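Local coordinates for protein glutathione synthetase-like effector 30 (Gpa-GSS30-apo) (Globodera pallida, PDB 5OET) that is a plant-parasitic nematode effector related to glutathione synthetase, the ATP-dependent ligase that joins gamma-glutamylcysteine to glycine, and probably evolved from such a housekeeping enzyme, at residues A[160-165]-A[480-485]; A[230-235]-A[490-495]; A[238-243]-A[332-337]. All coordinates share one frame; numbering follows the deposited sequence.

Interaction 1. Residues A[160-165]-A[480-485]; sequences VAMFCQ and CLLGNM
Cys164 and Cys480 close a disulfide between two antiparallel strands, with Cys164 SG bonded to Cys480 SG at 2.1 Å and a torsion of 102° about the bond. The two cysteines form a non-hydrogen-bonded pair whose CA atoms are 4.0 Å apart. Each sulfur stands opposite its own carbonyl carbon (chi1 -75° in Cys164 and -55° in Cys480), which turns both toward each other on one face of the sheet. Backbone hydrogen bonds hold the pairs further along. Ala161 and Gly483 exchange two, Ala161 N to Gly483 O at 2.8 Å and Gly483 N to Ala161 O at 3.0 Å, and Phe163 and Leu481 exchange another two. These strands, 160-173 and 469-484, are neighbours in the large mixed sheet of the eukaryotic glutathione synthase family, which has the ATP-grasp fold. Apolar contacts differ on the two faces. On the disulfide face, Leu482 CD1 reaches across to Met162 CB at 3.6 Å and also lies against Ala161 O, while helix 225-240 covers this side through Leu233, Met228 and Thr232. On the reverse face, Phe163 and Leu481 run side by side, and Leu481 CD1 meets the ring edge in plane, 3.6 Å from Phe163 CD2. Phe116 of helix 98-119 packs on Leu481 there, and near the strand end Met485 SD lies 3.9 Å from Ala161 CB.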
ATOM      1  N   VAL A 160      -8.365   3.951  34.273  1.00 53.86           N
ATOM      2  CA  VAL A 160      -8.618   4.408  32.905  1.00 52.96           C
ATOM      3  C   VAL A 160      -8.480   3.248  31.927  1.00 51.22           C
ATOM      4  O   VAL A 160      -7.418   2.637  31.811  1.00 50.10           O
ATOM      5  CB  VAL A 160      -7.691   5.580  32.494  1.00 52.86           C
ATOM      6  CG1 VAL A 160      -7.868   5.930  31.021  1.00 52.12           C
ATOM      7  CG2 VAL A 160      -7.971   6.796  33.364  1.00 54.06           C
ATOM      8  N   ALA A 161      -9.577   2.979  31.231  1.00 50.85           N
ATOM      9  CA  ALA A 161      -9.654   1.973  30.184  1.00 50.27           C
ATOM     10  C   ALA A 161      -9.866   2.681  28.872  1.00 48.69           C
ATOM     11  O   ALA A 161     -10.496   3.725  28.819  1.00 48.85           O
ATOM     12  CB  ALA A 161     -10.809   1.008  30.455  1.00 50.17           C
ATOM     13  N   MET A 162      -9.310   2.094  27.827  1.00 49.66           N
ATOM     14  CA  MET A 162      -9.563   2.471  26.440  1.00 49.40           C
ATOM     15  C   MET A 162     -10.451   1.386  25.884  1.00 49.15           C
ATOM     16  O   MET A 162     -10.146   0.216  26.027  1.00 48.97           O
ATOM     17  CB  MET A 162      -8.266   2.509  25.663  1.00 49.13           C
ATOM     18  CG  MET A 162      -8.436   2.669  24.172  1.00 49.16           C
ATOM     19  SD  MET A 162      -6.832   3.017  23.458  1.00 48.51           S
ATOM     20  CE  MET A 162      -7.176   2.571  21.759  1.00 49.09           C
ATOM     21  N   PHE A 163     -11.549   1.769  25.250  1.00 49.94           N
ATOM     22  CA  PHE A 163     -12.587   0.812  24.906  1.00 49.80           C
ATOM     23  C   PHE A 163     -13.061   1.078  23.489  1.00 50.22           C
ATOM     24  O   PHE A 163     -13.709   2.089  23.239  1.00 51.50           O
ATOM     25  CB  PHE A 163     -13.701   0.926  25.943  1.00 49.95           C
ATOM     26  CG  PHE A 163     -14.954   0.204  25.581  1.00 49.45           C
ATOM     27  CD1 PHE A 163     -14.916  -1.074  25.029  1.00 49.30           C
ATOM     28  CD2 PHE A 163     -16.191   0.803  25.813  1.00 49.90           C
ATOM     29  CE1 PHE A 163     -16.091  -1.733  24.694  1.00 49.89           C
ATOM     30  CE2 PHE A 163     -17.369   0.156  25.489  1.00 49.73           C
ATOM     31  CZ  PHE A 163     -17.325  -1.110  24.929  1.00 50.59           C
ATOM     32  N   CYS A 164     -12.679   0.191  22.571  1.00 50.23           N
ATOM     33  CA  CYS A 164     -13.027   0.292  21.154  1.00 51.47           C
ATOM     34  C   CYS A 164     -13.947  -0.886  20.825  1.00 49.29           C
ATOM     35  O   CYS A 164     -13.699  -2.018  21.244  1.00 47.15           O
ATOM     36  CB  CYS A 164     -11.773   0.270  20.251  1.00 54.44           C
ATOM     37  SG  CYS A 164     -10.738   1.787  20.180  1.00 60.37           S
ATOM     38  N   GLN A 165     -15.010  -0.598  20.069  1.00 47.66           N
ATOM     39  CA  GLN A 165     -16.050  -1.570  19.758  1.00 45.16           C
ATOM     40  C   GLN A 165     -16.343  -1.549  18.279  1.00 43.11           C
ATOM     41  O   GLN A 165     -16.217  -0.513  17.648  1.00 41.51           O
ATOM     42  CB  GLN A 165     -17.310  -1.228  20.538  1.00 46.25           C
ATOM     43  CG  GLN A 165     -18.272  -2.372  20.830  1.00 46.49           C
ATOM     44  CD  GLN A 165     -19.527  -1.880  21.536  1.00 47.27           C
ATOM     45  OE1 GLN A 165     -20.261  -1.065  20.996  1.00 47.89           O
ATOM     46  NE2 GLN A 165     -19.768  -2.361  22.754  1.00 49.25           N
ATOM     47  N   CYS A 480     -14.856   4.324  19.613  1.00 47.19           N
ATOM     48  CA  CYS A 480     -14.022   4.158  20.808  1.00 49.34           C
ATOM     49  C   CYS A 480     -14.354   5.137  21.908  1.00 48.32           C
ATOM     50  O   CYS A 480     -14.766   6.251  21.659  1.00 47.41           O
ATOM     51  CB  CYS A 480     -12.527   4.300  20.510  1.00 50.84           C
ATOM     52  SG  CYS A 480     -11.888   3.233  19.226  1.00 56.26           S
ATOM     53  N   LEU A 481     -14.074   4.684  23.120  1.00 48.74           N
ATOM     54  CA  LEU A 481     -14.187   5.441  24.361  1.00 49.57           C
ATOM     55  C   LEU A 481     -12.823   5.555  25.023  1.00 48.08           C
ATOM     56  O   LEU A 481     -11.941   4.709  24.828  1.00 45.50           O
ATOM     57  CB  LEU A 481     -15.032   4.659  25.363  1.00 50.51           C
ATOM     58  CG  LEU A 481     -16.507   4.858  25.468  1.00 51.99           C
ATOM     59  CD1 LEU A 481     -17.032   4.178  26.728  1.00 53.77           C
ATOM     60  CD2 LEU A 481     -16.751   6.339  25.489  1.00 53.91           C
ATOM     61  N   LEU A 482     -12.678   6.588  25.838  1.00 48.37           N
ATOM     62  CA  LEU A 482     -11.702   6.591  26.913  1.00 48.06           C
ATOM     63  C   LEU A 482     -12.446   6.936  28.209  1.00 48.92           C
ATOM     64  O   LEU A 482     -13.050   8.022  28.330  1.00 48.56           O
ATOM     65  CB  LEU A 482     -10.617   7.600  26.621  1.00 48.15           C
ATOM     66  CG  LEU A 482      -9.273   7.254  27.190  1.00 48.89           C
ATOM     67  CD1 LEU A 482      -8.774   5.923  26.651  1.00 47.90           C
ATOM     68  CD2 LEU A 482      -8.342   8.411  26.861  1.00 50.45           C
ATOM     69  N   GLY A 483     -12.419   6.015  29.162  1.00 48.19           N
ATOM     70  CA  GLY A 483     -13.263   6.147  30.341  1.00 50.92           C
ATOM     71  C   GLY A 483     -12.610   5.614  31.584  1.00 52.25           C
ATOM     72  O   GLY A 483     -11.680   4.809  31.499  1.00 51.12           O
ATOM     73  N   ASN A 484     -13.109   6.077  32.733  1.00 53.74           N
ATOM     74  CA  ASN A 484     -12.591   5.701  34.040  1.00 54.21           C
ATOM     75  C   ASN A 484     -13.569   4.726  34.654  1.00 56.46           C
ATOM     76  O   ASN A 484     -14.707   5.076  34.884  1.00 60.87           O
ATOM     77  CB  ASN A 484     -12.445   6.937  34.923  1.00 53.62           C
ATOM     78  CG  ASN A 484     -11.956   6.607  36.320  1.00 53.07           C
ATOM     79  OD1 ASN A 484     -12.542   5.784  37.028  1.00 52.38           O
ATOM     80  ND2 ASN A 484     -10.894   7.265  36.728  1.00 52.40           N
ATOM     81  N   MET A 485     -13.116   3.528  34.974  1.00 57.58           N
ATOM     82  CA  MET A 485     -14.013   2.475  35.427  1.00 59.81           C
ATOM     83  C   MET A 485     -14.374   2.487  36.898  1.00 61.70           C
ATOM     84  O   MET A 485     -15.201   1.678  37.321  1.00 61.83           O
ATOM     85  CB  MET A 485     -13.406   1.132  35.096  1.00 61.43           C
ATOM     86  CG  MET A 485     -13.139   0.990  33.625  1.00 62.61           C
ATOM     87  SD  MET A 485     -12.847  -0.732  33.312  1.00 67.44           S
ATOM     88  CE  MET A 485     -11.208  -0.910  34.025  1.00 66.87           C
TER

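Interaction 2. Residues A[230-235]-A[490-495]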
ATOM      1  N   ALA A 230      -5.801   5.768  16.078  1.00 43.01           N
ATOM      2  CA  ALA A 230      -4.665   6.610  16.417  1.00 43.45           C
ATOM      3  C   ALA A 230      -5.034   7.714  17.401  1.00 43.94           C
ATOM      4  O   ALA A 230      -4.367   7.869  18.420  1.00 45.07           O
ATOM      5  CB  ALA A 230      -4.054   7.206  15.157  1.00 43.93           C
ATOM      6  N   GLU A 231      -6.103   8.455  17.112  1.00 45.23           N
ATOM      7  CA  GLU A 231      -6.536   9.568  17.972  1.00 47.79           C
ATOM      8  C   GLU A 231      -6.890   9.114  19.382  1.00 46.99           C
ATOM      9  O   GLU A 231      -6.720   9.880  20.323  1.00 48.44           O
ATOM     10  CB  GLU A 231      -7.734  10.315  17.391  1.00 50.98           C
ATOM     11  CG  GLU A 231      -7.444  11.163  16.148  1.00 54.84           C
ATOM     12  CD  GLU A 231      -8.725  11.639  15.412  1.00 58.90           C
ATOM     13  OE1 GLU A 231      -8.652  12.688  14.723  1.00 60.93           O
ATOM     14  OE2 GLU A 231      -9.804  10.971  15.508  1.00 62.01           O
ATOM     15  N   THR A 232      -7.381   7.887  19.519  1.00 45.63           N
ATOM     16  CA  THR A 232      -7.775   7.336  20.814  1.00 45.91           C
ATOM     17  C   THR A 232      -6.565   6.818  21.612  1.00 46.31           C
ATOM     18  O   THR A 232      -6.512   6.967  22.838  1.00 46.31           O
ATOM     19  CB  THR A 232      -8.819   6.208  20.623  1.00 45.79           C
ATOM     20  OG1 THR A 232      -9.928   6.714  19.873  1.00 47.14           O
ATOM     21  CG2 THR A 232      -9.328   5.697  21.955  1.00 46.77           C
ATOM     22  N   LEU A 233      -5.607   6.187  20.922  1.00 45.67           N
ATOM     23  CA  LEU A 233      -4.316   5.815  21.530  1.00 45.82           C
ATOM     24  C   LEU A 233      -3.512   7.025  22.022  1.00 45.51           C
ATOM     25  O   LEU A 233      -2.958   6.991  23.118  1.00 45.16           O
ATOM     26  CB  LEU A 233      -3.453   4.998  20.554  1.00 46.44           C
ATOM     27  CG  LEU A 233      -3.835   3.522  20.343  1.00 46.88           C
ATOM     28  CD1 LEU A 233      -3.154   2.988  19.089  1.00 46.58           C
ATOM     29  CD2 LEU A 233      -3.477   2.668  21.561  1.00 48.29           C
ATOM     30  N   TYR A 234      -3.439   8.074  21.203  1.00 44.55           N
ATOM     31  CA  TYR A 234      -2.816   9.336  21.604  1.00 45.07           C
ATOM     32  C   TYR A 234      -3.451   9.919  22.875  1.00 45.81           C
ATOM     33  O   TYR A 234      -2.737  10.342  23.780  1.00 47.64           O
ATOM     34  CB  TYR A 234      -2.915  10.356  20.476  1.00 45.99           C
ATOM     35  CG  TYR A 234      -2.273  11.701  20.784  1.00 47.56           C
ATOM     36  CD1 TYR A 234      -0.912  11.816  20.874  1.00 47.91           C
ATOM     37  CD2 TYR A 234      -3.033  12.853  20.953  1.00 48.78           C
ATOM     38  CE1 TYR A 234      -0.300  13.044  21.110  1.00 48.88           C
ATOM     39  CE2 TYR A 234      -2.433  14.068  21.234  1.00 50.16           C
ATOM     40  CZ  TYR A 234      -1.067  14.152  21.309  1.00 49.59           C
ATOM     41  OH  TYR A 234      -0.490  15.353  21.564  1.00 51.12           O
ATOM     42  N   GLN A 235      -4.783   9.946  22.938  1.00 45.19           N
ATOM     43  CA  GLN A 235      -5.474  10.423  24.130  1.00 45.77           C
ATOM     44  C   GLN A 235      -5.220   9.508  25.328  1.00 45.74           C
ATOM     45  O   GLN A 235      -5.121  10.002  26.426  1.00 47.55           O
ATOM     46  CB  GLN A 235      -6.985  10.564  23.911  1.00 45.49           C
ATOM     47  CG  GLN A 235      -7.392  11.637  22.925  1.00 45.35           C
ATOM     48  CD  GLN A 235      -7.072  13.026  23.407  1.00 46.68           C
ATOM     49  OE1 GLN A 235      -7.354  13.387  24.543  1.00 47.56           O
ATOM     50  NE2 GLN A 235      -6.470  13.818  22.542  1.00 47.55           N
ATOM     51  N   VAL A 490     -16.809   9.161  31.333  1.00 57.52           N
ATOM     52  CA  VAL A 490     -16.128   9.099  30.042  1.00 54.17           C
ATOM     53  C   VAL A 490     -15.486  10.453  29.759  1.00 54.21           C
ATOM     54  O   VAL A 490     -16.132  11.479  29.887  1.00 56.27           O
ATOM     55  CB  VAL A 490     -17.127   8.748  28.930  1.00 53.01           C
ATOM     56  CG1 VAL A 490     -16.515   8.925  27.545  1.00 51.77           C
ATOM     57  CG2 VAL A 490     -17.655   7.336  29.133  1.00 52.34           C
ATOM     58  N   SER A 491     -14.215  10.444  29.373  1.00 53.41           N
ATOM     59  CA  SER A 491     -13.463  11.668  29.062  1.00 53.69           C
ATOM     60  C   SER A 491     -13.261  11.904  27.567  1.00 52.71           C
ATOM     61  O   SER A 491     -12.930  13.010  27.150  1.00 53.21           O
ATOM     62  CB  SER A 491     -12.107  11.619  29.752  1.00 53.57           C
ATOM     63  OG  SER A 491     -11.385  10.475  29.346  1.00 53.54           O
ATOM     64  N   TYR A 492     -13.446  10.872  26.756  1.00 51.65           N
ATOM     65  CA  TYR A 492     -13.201  10.991  25.343  1.00 51.46           C
ATOM     66  C   TYR A 492     -14.091  10.031  24.551  1.00 51.71           C
ATOM     67  O   TYR A 492     -14.137   8.832  24.867  1.00 52.11           O
ATOM     68  CB  TYR A 492     -11.731  10.711  25.074  1.00 50.64           C
ATOM     69  CG  TYR A 492     -11.370  10.840  23.633  1.00 50.15           C
ATOM     70  CD1 TYR A 492     -11.234  12.087  23.058  1.00 50.10           C
ATOM     71  CD2 TYR A 492     -11.187   9.706  22.831  1.00 49.56           C
ATOM     72  CE1 TYR A 492     -10.905  12.229  21.728  1.00 50.94           C
ATOM     73  CE2 TYR A 492     -10.863   9.830  21.487  1.00 50.08           C
ATOM     74  CZ  TYR A 492     -10.721  11.101  20.940  1.00 51.29           C
ATOM     75  OH  TYR A 492     -10.396  11.262  19.606  1.00 54.26           O
ATOM     76  N   PHE A 493     -14.810  10.575  23.558  1.00 51.07           N
ATOM     77  CA  PHE A 493     -15.476   9.785  22.509  1.00 49.90           C
ATOM     78  C   PHE A 493     -14.780  10.022  21.166  1.00 49.38           C
ATOM     79  O   PHE A 493     -14.693  11.166  20.713  1.00 50.99           O
ATOM     80  CB  PHE A 493     -16.941  10.188  22.352  1.00 49.67           C
ATOM     81  CG  PHE A 493     -17.817   9.852  23.537  1.00 50.31           C
ATOM     82  CD1 PHE A 493     -18.398   8.594  23.658  1.00 49.21           C
ATOM     83  CD2 PHE A 493     -18.116  10.818  24.498  1.00 51.88           C
ATOM     84  CE1 PHE A 493     -19.213   8.288  24.724  1.00 49.52           C
ATOM     85  CE2 PHE A 493     -18.943  10.521  25.570  1.00 52.38           C
ATOM     86  CZ  PHE A 493     -19.489   9.249  25.679  1.00 51.54           C
ATOM     87  N   SER A 494     -14.314   8.951  20.525  1.00 47.72           N
ATOM     88  CA  SER A 494     -13.678   9.040  19.208  1.00 48.22           C
ATOM     89  C   SER A 494     -14.711   9.301  18.135  1.00 47.84           C
ATOM     90  O   SER A 494     -15.901   9.170  18.387  1.00 48.09           O
ATOM     91  CB  SER A 494     -12.947   7.737  18.871  1.00 47.83           C
ATOM     92  OG  SER A 494     -13.854   6.698  18.541  1.00 47.27           O
ATOM     93  N   ARG A 495     -14.248   9.653  16.939  1.00 48.28           N
ATOM     94  CA  ARG A 495     -15.110   9.684  15.751  1.00 49.54           C
ATOM     95  C   ARG A 495     -15.641   8.266  15.513  1.00 49.37           C
ATOM     96  O   ARG A 495     -15.057   7.291  15.999  1.00 48.43           O
ATOM     97  CB  ARG A 495     -14.346  10.173  14.515  1.00 50.62           C
ATOM     98  CG  ARG A 495     -13.236   9.228  14.055  1.00 52.01           C
ATOM     99  CD  ARG A 495     -12.610   9.609  12.715  1.00 54.78           C
ATOM    100  NE  ARG A 495     -11.564  10.642  12.828  1.00 57.17           N
ATOM    101  CZ  ARG A 495     -11.662  11.909  12.407  1.00 59.00           C
ATOM    102  NH1 ARG A 495     -12.768  12.370  11.809  1.00 60.40           N
ATOM    103  NH2 ARG A 495     -10.629  12.732  12.582  1.00 58.75           N
TER
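Glu231, on helix 225-240, grips Arg495, next after Ser494 on the segment 490-495. Its chain is extended beyond CG, which carries the carboxylate out to the guanidinium. Arg495 NH2 gives a hydrogen bond to Glu231 OE1 at 2.9 Å, on the syn side of that oxygen and 23° out of the carboxylate plane, while the second bond, Arg495 NE to Glu231 OE2 at 3.2 Å, is weak. NE and NH2 present one side of the guanidinium to the two oxygens, with the planes of the two groups 18° apart, making a side-on salt bridge. Closer to the backbone, Glu231 CB lies 3.6 Å from Tyr492 OH.

One residue on, Thr232 OG1 touches the edge of the Tyr492 ring in plane, 3.6 Å from Tyr492 CE2, and also meets Ser494 CB at 3.3 Å. Its hydroxyl is hydrogen-bonded to Met228 O, one turn back in the helix, and Ser494 OG in turn is bonded to Cys480 N and Arg495 O.

A turn further along, Gln235 CG, opposite its own carbonyl carbon (chi1 -66°), lies over the centre of the Tyr492 ring, 3.8 Å from its centroid, as a CH-pi contact; the bend at chi2 turns the amide on from there. Tyr492 sits with Ser491 in a classic beta bulge opposite Leu482, at the start of strand 490-504, and buries the largest area of any residue here, against the helix. With one good bond and one weak one between partly exposed residues, the salt bridge probably adds a modest ionic contact beside the CH-pi packing.

Interaction 3. Residues A[238-243]-A[332-337]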
ATOM      1  N   LEU A 238      -1.704  10.348  26.576  1.00 53.57           N
ATOM      2  CA  LEU A 238      -1.814  11.578  27.360  1.00 55.39           C
ATOM      3  C   LEU A 238      -2.417  11.382  28.755  1.00 56.79           C
ATOM      4  O   LEU A 238      -1.931  11.983  29.708  1.00 59.20           O
ATOM      5  CB  LEU A 238      -2.621  12.637  26.616  1.00 56.50           C
ATOM      6  CG  LEU A 238      -2.021  13.289  25.375  1.00 57.38           C
ATOM      7  CD1 LEU A 238      -3.051  14.240  24.767  1.00 58.48           C
ATOM      8  CD2 LEU A 238      -0.742  14.034  25.720  1.00 58.85           C
ATOM      9  N   GLU A 239      -3.461  10.559  28.888  1.00 56.58           N
ATOM     10  CA  GLU A 239      -4.044  10.299  30.215  1.00 57.30           C
ATOM     11  C   GLU A 239      -3.071   9.585  31.163  1.00 54.36           C
ATOM     12  O   GLU A 239      -3.184   9.716  32.365  1.00 53.60           O
ATOM     13  CB  GLU A 239      -5.338   9.482  30.156  1.00 61.17           C
ATOM     14  CG  GLU A 239      -6.465   9.948  29.224  1.00 66.30           C
ATOM     15  CD  GLU A 239      -6.594  11.468  28.994  1.00 73.03           C
ATOM     16  OE1 GLU A 239      -6.731  12.251  29.982  1.00 78.19           O
ATOM     17  OE2 GLU A 239      -6.589  11.883  27.797  1.00 74.61           O
ATOM     18  N   PHE A 240      -2.139   8.812  30.623  1.00 52.05           N
ATOM     19  CA  PHE A 240      -1.090   8.182  31.432  1.00 52.09           C
ATOM     20  C   PHE A 240      -0.061   9.215  31.940  1.00 52.85           C
ATOM     21  O   PHE A 240       0.431   9.103  33.058  1.00 52.16           O
ATOM     22  CB  PHE A 240      -0.395   7.069  30.646  1.00 50.21           C
ATOM     23  CG  PHE A 240       0.475   6.193  31.485  1.00 49.51           C
ATOM     24  CD1 PHE A 240      -0.073   5.170  32.236  1.00 48.44           C
ATOM     25  CD2 PHE A 240       1.853   6.400  31.533  1.00 50.07           C
ATOM     26  CE1 PHE A 240       0.741   4.377  33.029  1.00 49.46           C
ATOM     27  CE2 PHE A 240       2.669   5.595  32.322  1.00 49.76           C
ATOM     28  CZ  PHE A 240       2.118   4.585  33.068  1.00 49.64           C
ATOM     29  N   GLY A 241       0.266  10.190  31.097  1.00 53.50           N
ATOM     30  CA  GLY A 241       0.955  11.400  31.529  1.00 55.29           C
ATOM     31  C   GLY A 241       2.441  11.264  31.819  1.00 56.07           C
ATOM     32  O   GLY A 241       2.949  11.924  32.728  1.00 58.57           O
ATOM     33  N   ASN A 242       3.124  10.435  31.037  1.00 54.44           N
ATOM     34  CA  ASN A 242       4.564  10.219  31.143  1.00 54.53           C
ATOM     35  C   ASN A 242       5.164  10.423  29.758  1.00 53.68           C
ATOM     36  O   ASN A 242       4.941   9.601  28.873  1.00 52.67           O
ATOM     37  CB  ASN A 242       4.818   8.793  31.628  1.00 54.19           C
ATOM     38  CG  ASN A 242       6.286   8.499  31.947  1.00 55.08           C
ATOM     39  OD1 ASN A 242       7.205   8.803  31.173  1.00 54.50           O
ATOM     40  ND2 ASN A 242       6.496   7.840  33.078  1.00 55.02           N
ATOM     41  N   ALA A 243       5.921  11.504  29.586  1.00 54.70           N
ATOM     42  CA  ALA A 243       6.501  11.866  28.280  1.00 54.69           C
ATOM     43  C   ALA A 243       7.433  10.822  27.709  1.00 54.59           C
ATOM     44  O   ALA A 243       7.566  10.745  26.497  1.00 53.15           O
ATOM     45  CB  ALA A 243       7.252  13.187  28.356  1.00 56.48           C
ATOM     46  N   HIS A 332      -3.124  -6.456  35.593  1.00 59.59           N
ATOM     47  CA  HIS A 332      -2.995  -5.920  36.952  1.00 58.47           C
ATOM     48  C   HIS A 332      -1.700  -5.092  37.056  1.00 56.73           C
ATOM     49  O   HIS A 332      -0.746  -5.451  37.733  1.00 57.93           O
ATOM     50  CB  HIS A 332      -3.059  -7.063  37.976  1.00 59.73           C
ATOM     51  CG  HIS A 332      -3.550  -6.636  39.323  1.00 60.96           C
ATOM     52  ND1 HIS A 332      -3.062  -7.153  40.509  1.00 62.68           N
ATOM     53  CD2 HIS A 332      -4.540  -5.776  39.669  1.00 61.82           C
ATOM     54  CE1 HIS A 332      -3.748  -6.646  41.520  1.00 64.08           C
ATOM     55  NE2 HIS A 332      -4.628  -5.783  41.040  1.00 63.83           N
ATOM     56  N   SER A 333      -1.686  -3.977  36.341  1.00 53.42           N
ATOM     57  CA  SER A 333      -0.553  -3.072  36.294  1.00 52.37           C
ATOM     58  C   SER A 333      -1.085  -1.709  35.910  1.00 50.48           C
ATOM     59  O   SER A 333      -2.240  -1.602  35.517  1.00 49.12           O
ATOM     60  CB  SER A 333       0.450  -3.519  35.241  1.00 51.86           C
ATOM     61  OG  SER A 333       0.011  -3.135  33.950  1.00 50.16           O
ATOM     62  N   THR A 334      -0.243  -0.681  35.958  1.00 48.87           N
ATOM     63  CA  THR A 334      -0.732   0.662  35.712  1.00 47.80           C
ATOM     64  C   THR A 334      -0.926   1.014  34.232  1.00 47.21           C
ATOM     65  O   THR A 334      -1.477   2.070  33.935  1.00 47.76           O
ATOM     66  CB  THR A 334       0.139   1.719  36.383  1.00 48.53           C
ATOM     67  OG1 THR A 334       1.425   1.771  35.751  1.00 47.85           O
ATOM     68  CG2 THR A 334       0.249   1.415  37.899  1.00 49.61           C
ATOM     69  N   ALA A 335      -0.501   0.161  33.300  1.00 46.50           N
ATOM     70  CA  ALA A 335      -0.700   0.451  31.883  1.00 46.19           C
ATOM     71  C   ALA A 335      -2.191   0.497  31.549  1.00 46.14           C
ATOM     72  O   ALA A 335      -2.989  -0.248  32.126  1.00 45.96           O
ATOM     73  CB  ALA A 335       0.005  -0.584  31.010  1.00 46.02           C
ATOM     74  N   ILE A 336      -2.570   1.387  30.635  1.00 45.72           N
ATOM     75  CA  ILE A 336      -3.932   1.415  30.150  1.00 45.10           C
ATOM     76  C   ILE A 336      -4.088   0.214  29.217  1.00 45.41           C
ATOM     77  O   ILE A 336      -3.250  -0.010  28.362  1.00 44.47           O
ATOM     78  CB  ILE A 336      -4.253   2.726  29.432  1.00 44.05           C
ATOM     79  CG1 ILE A 336      -4.130   3.892  30.414  1.00 44.78           C
ATOM     80  CG2 ILE A 336      -5.657   2.672  28.840  1.00 43.14           C
ATOM     81  CD1 ILE A 336      -4.268   5.255  29.762  1.00 44.55           C
ATOM     82  N   LYS A 337      -5.137  -0.580  29.430  1.00 47.51           N
ATOM     83  CA  LYS A 337      -5.450  -1.750  28.596  1.00 48.21           C
ATOM     84  C   LYS A 337      -6.530  -1.376  27.599  1.00 49.02           C
ATOM     85  O   LYS A 337      -7.233  -0.377  27.778  1.00 49.46           O
ATOM     86  CB  LYS A 337      -5.917  -2.937  29.445  1.00 49.46           C
ATOM     87  CG  LYS A 337      -4.798  -3.841  29.949  1.00 51.18           C
ATOM     88  CD  LYS A 337      -3.953  -3.186  31.022  1.00 52.73           C
ATOM     89  CE  LYS A 337      -4.744  -2.907  32.287  1.00 53.62           C
ATOM     90  NZ  LYS A 337      -3.849  -2.490  33.402  1.00 55.51           N
TER
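Phe240, the last residue of helix 225-240, turns its ring onto the loop leading into strand 336-337, a short strand parallel to 306-314 in the second mixed sheet of the fold. At the base of the side chain, Phe240 CB lies 4.4 Å from Ile336 CD1, and the same methyl is 4.4 Å from Glu239 CB on the preceding residue. Ile336 packs in turn on Val160 and Met162 of strand 160-173. With CG opposite the backbone N (chi1 -168°), the ring extends away from the helix toward Thr334. Phe240 CD1 is 3.8 Å from Thr334 O and Phe240 CE1 comes to 3.3 Å from it; the carbonyl oxygen lies at the edge of the ring, in its plane. That oxygen also accepts a hydrogen bond from Gln158 NE2. Val307 and Ala309 of strand 306-314 touch the Phe240 side chain as well. The outermost ring atoms meet the threonine hydroxyl, with Thr334 OG1 3.8 Å from Phe240 CE1 and 3.9 Å from Phe240 CZ.

Interactions 1 and 2 lie with centres about 8 Å apart and share the large sheet, where strands 469-484 and 490-504 are neighbours: Leu482 N and Tyr492 O lie 2.8 Å apart, a probable hydrogen bond. Interaction 3 sits about 13 Å from interaction 1, centre to centre, and reaches it through Met162 N and Lys337 O at 3.2 Å, also a probable hydrogen bond. Interactions 2 and 3 use successive parts of helix 225-240, with centres about 14 Å apart, so this helix spans from the large sheet to the second one. The magnesium ion is held by His406 and Glu426, which belong to none of the three contacts.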